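Local coordinates for GDSL-like Lipase/Acylhydrolase family protein (Neisseria meningitidis, PDB 4K7J) that probably removes O-linked acetyl groups from peptidoglycan as a serine esterase of the SGNH (GDSL-like) hydrolase family, at residues T53-T64 / T238-T249. Sequence-based numbering, arbitrary orientation.
Sequences TFRILQIGDSHT and TGADLVILSYGT. With ACT (acetate ion), chain C.
G60 lies under the aromatic ring of Y247, its CA 3.7 Å from the ring centroid and only 19° off the normal, a CH-pi contact made where strand 53-60 gives way to the turn before helix 62-65. The tyrosine OH reaches past the glycine to W224 and to a water, which donates to G60 O. At the far end a second CH-pi contact forms: D241 CB sits over one face of F54, 3.8 Å from the centroid. With CG of D241 anti to its carbonyl carbon (chi1 -62°), OD2 takes the R55 N-H on its anti side, N to OD2 3.0 Å, somewhat out of the carboxylate plane, while K42 forms a salt bridge to the same oxygen. Between these ends the strands run parallel, as neighbours within the mixed sheet of an SGNH-hydrolase alpha/beta fold, and L57 N and I59 N donate to L242 O and I244 O. On one face I56 CG2 touches I244 CD1 at 3.8 Å, and the extended Q58 side chain crosses I244 at a slant, OE1 against CG2 at 3.6 Å; NE2 donates almost linearly (173°) to T64 OG1, whereas the buried OE1 has no polar partner. Beyond the strands, S62, the serine of the GDSL-type GDSH sequence, donates a hydrogen bond from its backbone N-H to an acetate that H351 also binds. Beside it, the edge of H63 presents NE2 to T249 OG1 at 3.0 Å, with ND1 held by Y357.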
loop_
_atom_site.group_PDB
_atom_site.type_symbol
_atom_site.label_atom_id
_atom_site.label_comp_id
_atom_site.label_asym_id
_atom_site.label_seq_id
_atom_site.Cartn_x
_atom_site.Cartn_y
_atom_site.Cartn_z
ATOM N N THR A 53 0.271 8.178 15.942
ATOM C CA THR A 53 0.090 8.046 14.500
ATOM C C THR A 53 -0.534 6.699 14.176
ATOM O O THR A 53 0.025 5.653 14.511
ATOM C CB THR A 53 1.416 8.176 13.727
ATOM O OG1 THR A 53 1.929 9.505 13.873
ATOM C CG2 THR A 53 1.200 7.889 12.231
ATOM N N PHE A 54 -1.692 6.721 13.518
ATOM C CA PHE A 54 -2.327 5.484 13.100
ATOM C C PHE A 54 -1.958 5.235 11.642
ATOM O O PHE A 54 -2.314 6.020 10.761
ATOM C CB PHE A 54 -3.843 5.546 13.279
ATOM C CG PHE A 54 -4.536 4.240 13.020
ATOM C CD1 PHE A 54 -4.906 3.877 11.730
ATOM C CD2 PHE A 54 -4.821 3.372 14.068
ATOM C CE1 PHE A 54 -5.546 2.665 11.490
ATOM C CE2 PHE A 54 -5.461 2.160 13.840
ATOM C CZ PHE A 54 -5.822 1.804 12.545
ATOM N N ARG A 55 -1.259 4.127 11.401
ATOM C CA ARG A 55 -0.636 3.879 10.103
ATOM C C ARG A 55 -1.384 2.819 9.307
ATOM O O ARG A 55 -1.423 1.647 9.695
ATOM C CB ARG A 55 0.829 3.459 10.284
ATOM C CG ARG A 55 1.717 4.536 10.900
ATOM C CD ARG A 55 3.107 4.001 11.236
ATOM N NE ARG A 55 3.858 4.971 12.029
ATOM C CZ ARG A 55 3.888 4.984 13.358
ATOM N NH1 ARG A 55 3.226 4.067 14.047
ATOM N NH2 ARG A 55 4.592 5.904 13.996
ATOM N N ILE A 56 -1.979 3.253 8.200
ATOM C CA ILE A 56 -2.679 2.366 7.277
ATOM C C ILE A 56 -1.753 2.080 6.098
ATOM O O ILE A 56 -1.240 3.012 5.474
ATOM C CB ILE A 56 -3.978 3.039 6.751
ATOM C CG1 ILE A 56 -4.983 3.229 7.884
ATOM C CG2 ILE A 56 -4.620 2.217 5.627
ATOM C CD1 ILE A 56 -6.215 4.056 7.465
ATOM N N LEU A 57 -1.532 0.800 5.801
ATOM C CA LEU A 57 -0.620 0.399 4.726
ATOM C C LEU A 57 -1.324 -0.465 3.673
ATOM O O LEU A 57 -1.714 -1.597 3.950
ATOM C CB LEU A 57 0.567 -0.381 5.307
ATOM C CG LEU A 57 1.562 -1.008 4.329
ATOM C CD1 LEU A 57 2.190 0.081 3.463
ATOM C CD2 LEU A 57 2.651 -1.803 5.097
ATOM N N GLN A 58 -1.467 0.055 2.459
ATOM C CA GLN A 58 -2.109 -0.719 1.409
ATOM C C GLN A 58 -1.094 -1.306 0.430
ATOM O O GLN A 58 -0.340 -0.578 -0.234
ATOM C CB GLN A 58 -3.150 0.118 0.652
ATOM C CG GLN A 58 -3.847 -0.696 -0.441
ATOM C CD GLN A 58 -5.168 -0.100 -0.870
ATOM O OE1 GLN A 58 -5.932 0.405 -0.042
ATOM N NE2 GLN A 58 -5.449 -0.152 -2.172
ATOM N N ILE A 59 -1.090 -2.629 0.344
ATOM C CA ILE A 59 -0.160 -3.346 -0.508
ATOM C C ILE A 59 -0.981 -4.053 -1.564
ATOM O O ILE A 59 -1.913 -4.783 -1.230
ATOM C CB ILE A 59 0.652 -4.377 0.300
ATOM C CG1 ILE A 59 1.162 -3.744 1.600
ATOM C CG2 ILE A 59 1.814 -4.965 -0.554
ATOM C CD1 ILE A 59 1.756 -4.743 2.594
ATOM N N GLY A 60 -0.667 -3.819 -2.835
ATOM C CA GLY A 60 -1.482 -4.377 -3.902
ATOM C C GLY A 60 -0.931 -4.273 -5.315
ATOM O O GLY A 60 0.277 -4.291 -5.524
ATOM N N ASP A 61 -1.830 -4.162 -6.286
ATOM C CA ASP A 61 -1.457 -4.187 -7.698
ATOM C C ASP A 61 -1.585 -2.792 -8.327
ATOM O O ASP A 61 -1.400 -1.792 -7.650
ATOM C CB ASP A 61 -2.320 -5.207 -8.446
ATOM C CG ASP A 61 -3.813 -4.993 -8.216
ATOM O OD1 ASP A 61 -4.212 -3.871 -7.809
ATOM O OD2 ASP A 61 -4.601 -5.950 -8.436
ATOM N N SER A 62 -1.943 -2.711 -9.606
ATOM C CA SER A 62 -1.924 -1.421 -10.282
ATOM C C SER A 62 -3.003 -0.489 -9.749
ATOM O O SER A 62 -2.846 0.729 -9.795
ATOM C CB SER A 62 -2.053 -1.568 -11.801
ATOM O OG SER A 62 -3.411 -1.675 -12.155
ATOM N N HIS A 63 -4.079 -1.053 -9.214
ATOM C CA HIS A 63 -5.135 -0.217 -8.643
ATOM C C HIS A 63 -4.527 0.606 -7.506
ATOM O O HIS A 63 -4.858 1.781 -7.325
ATOM C CB HIS A 63 -6.311 -1.057 -8.104
ATOM C CG HIS A 63 -6.912 -2.000 -9.102
ATOM N ND1 HIS A 63 -7.407 -1.588 -10.324
ATOM C CD2 HIS A 63 -7.124 -3.339 -9.043
ATOM C CE1 HIS A 63 -7.888 -2.635 -10.975
ATOM N NE2 HIS A 63 -7.731 -3.708 -10.219
ATOM N N THR A 64 -3.631 -0.027 -6.752
ATOM C CA THR A 64 -2.942 0.625 -5.644
ATOM C C THR A 64 -1.799 1.505 -6.161
ATOM O O THR A 64 -1.592 2.634 -5.686
ATOM C CB THR A 64 -2.393 -0.423 -4.647
ATOM O OG1 THR A 64 -3.488 -1.141 -4.063
ATOM C CG2 THR A 64 -1.565 0.246 -3.512
ATOM N N THR A 238 7.353 -1.252 9.599
ATOM C CA THR A 238 6.559 -0.193 8.959
ATOM C C THR A 238 5.733 0.538 10.002
ATOM O O THR A 238 5.340 1.695 9.809
ATOM C CB THR A 238 5.556 -0.733 7.912
ATOM O OG1 THR A 238 4.699 -1.706 8.521
ATOM C CG2 THR A 238 6.267 -1.357 6.726
ATOM N N GLY A 239 5.449 -0.152 11.102
ATOM C CA GLY A 239 4.590 0.402 12.130
ATOM C C GLY A 239 3.114 0.382 11.756
ATOM O O GLY A 239 2.312 1.025 12.425
ATOM N N ALA A 240 2.761 -0.350 10.695
ATOM C CA ALA A 240 1.376 -0.393 10.210
ATOM C C ALA A 240 0.399 -0.861 11.284
ATOM O O ALA A 240 0.614 -1.882 11.936
ATOM C CB ALA A 240 1.260 -1.286 8.985
ATOM N N ASP A 241 -0.690 -0.119 11.446
ATOM C CA ASP A 241 -1.725 -0.496 12.398
ATOM C C ASP A 241 -2.909 -1.145 11.699
ATOM O O ASP A 241 -3.730 -1.808 12.335
ATOM C CB ASP A 241 -2.173 0.738 13.187
ATOM C CG ASP A 241 -1.039 1.330 13.999
ATOM O OD1 ASP A 241 -0.382 0.573 14.749
ATOM O OD2 ASP A 241 -0.777 2.531 13.848
ATOM N N LEU A 242 -2.992 -0.940 10.388
ATOM C CA LEU A 242 -3.978 -1.624 9.551
ATOM C C LEU A 242 -3.316 -1.952 8.215
ATOM O O LEU A 242 -2.807 -1.061 7.545
ATOM C CB LEU A 242 -5.222 -0.743 9.330
ATOM C CG LEU A 242 -6.255 -1.237 8.304
ATOM C CD1 LEU A 242 -6.895 -2.578 8.710
ATOM C CD2 LEU A 242 -7.337 -0.191 8.047
ATOM N N VAL A 243 -3.304 -3.227 7.847
ATOM C CA VAL A 243 -2.716 -3.654 6.583
ATOM C C VAL A 243 -3.836 -3.979 5.609
ATOM O O VAL A 243 -4.674 -4.845 5.880
ATOM C CB VAL A 243 -1.844 -4.908 6.763
ATOM C CG1 VAL A 243 -1.324 -5.417 5.397
ATOM C CG2 VAL A 243 -0.697 -4.626 7.714
ATOM N N ILE A 244 -3.862 -3.279 4.482
ATOM C CA ILE A 244 -4.847 -3.553 3.449
ATOM C C ILE A 244 -4.180 -4.310 2.319
ATOM O O ILE A 244 -3.194 -3.835 1.724
ATOM C CB ILE A 244 -5.471 -2.258 2.882
ATOM C CG1 ILE A 244 -6.070 -1.422 4.012
ATOM C CG2 ILE A 244 -6.514 -2.589 1.812
ATOM C CD1 ILE A 244 -6.786 -0.140 3.551
ATOM N N LEU A 245 -4.704 -5.491 2.028
ATOM C CA LEU A 245 -4.225 -6.282 0.897
ATOM C C LEU A 245 -5.217 -6.138 -0.246
ATOM O O LEU A 245 -6.398 -6.488 -0.116
ATOM C CB LEU A 245 -4.094 -7.754 1.292
ATOM C CG LEU A 245 -3.150 -8.064 2.449
ATOM C CD1 LEU A 245 -3.321 -9.515 2.889
ATOM C CD2 LEU A 245 -1.690 -7.780 2.081
ATOM N N SER A 246 -4.754 -5.600 -1.365
ATOM C CA SER A 246 -5.641 -5.378 -2.505
ATOM C C SER A 246 -5.084 -6.044 -3.764
ATOM O O SER A 246 -4.365 -5.424 -4.539
ATOM C CB SER A 246 -5.873 -3.869 -2.720
ATOM O OG SER A 246 -6.705 -3.621 -3.847
ATOM N N TYR A 247 -5.408 -7.324 -3.947
ATOM C CA TYR A 247 -4.982 -8.072 -5.114
ATOM C C TYR A 247 -6.201 -8.789 -5.678
ATOM O O TYR A 247 -7.310 -8.566 -5.223
ATOM C CB TYR A 247 -3.906 -9.095 -4.746
ATOM C CG TYR A 247 -2.575 -8.520 -4.258
ATOM C CD1 TYR A 247 -1.563 -8.195 -5.154
ATOM C CD2 TYR A 247 -2.322 -8.361 -2.902
ATOM C CE1 TYR A 247 -0.347 -7.701 -4.716
ATOM C CE2 TYR A 247 -1.106 -7.870 -2.445
ATOM C CZ TYR A 247 -0.120 -7.544 -3.356
ATOM O OH TYR A 247 1.089 -7.056 -2.909
ATOM N N GLY A 248 -6.003 -9.647 -6.668
ATOM C CA GLY A 248 -7.109 -10.457 -7.153
ATOM C C GLY A 248 -7.335 -10.314 -8.636
ATOM O O GLY A 248 -7.631 -11.289 -9.318
ATOM N N THR A 249 -7.179 -9.094 -9.136
ATOM C CA THR A 249 -7.401 -8.825 -10.555
ATOM C C THR A 249 -6.457 -9.615 -11.452
ATOM O O THR A 249 -6.881 -10.227 -12.424
ATOM C CB THR A 249 -7.279 -7.325 -10.848
ATOM O OG1 THR A 249 -8.302 -6.623 -10.131
ATOM C CG2 THR A 249 -7.429 -7.045 -12.331
HETATM C C ACT C . -3.233 -4.530 -12.743
HETATM O O ACT C . -2.899 -4.231 -13.927
HETATM O OXT ACT C . -2.311 -4.707 -11.904
HETATM C CH3 ACT C . -4.667 -4.648 -12.331
HETATM O O HOH W 1 2.608 -5.882 -4.635
HETATM O O HOH W 2 -3.858 -8.607 -8.537
HETATM O O HOH W 3 -4.916 -2.621 -5.659
HETATM O O HOH W 4 -7.190 -6.435 -7.520
#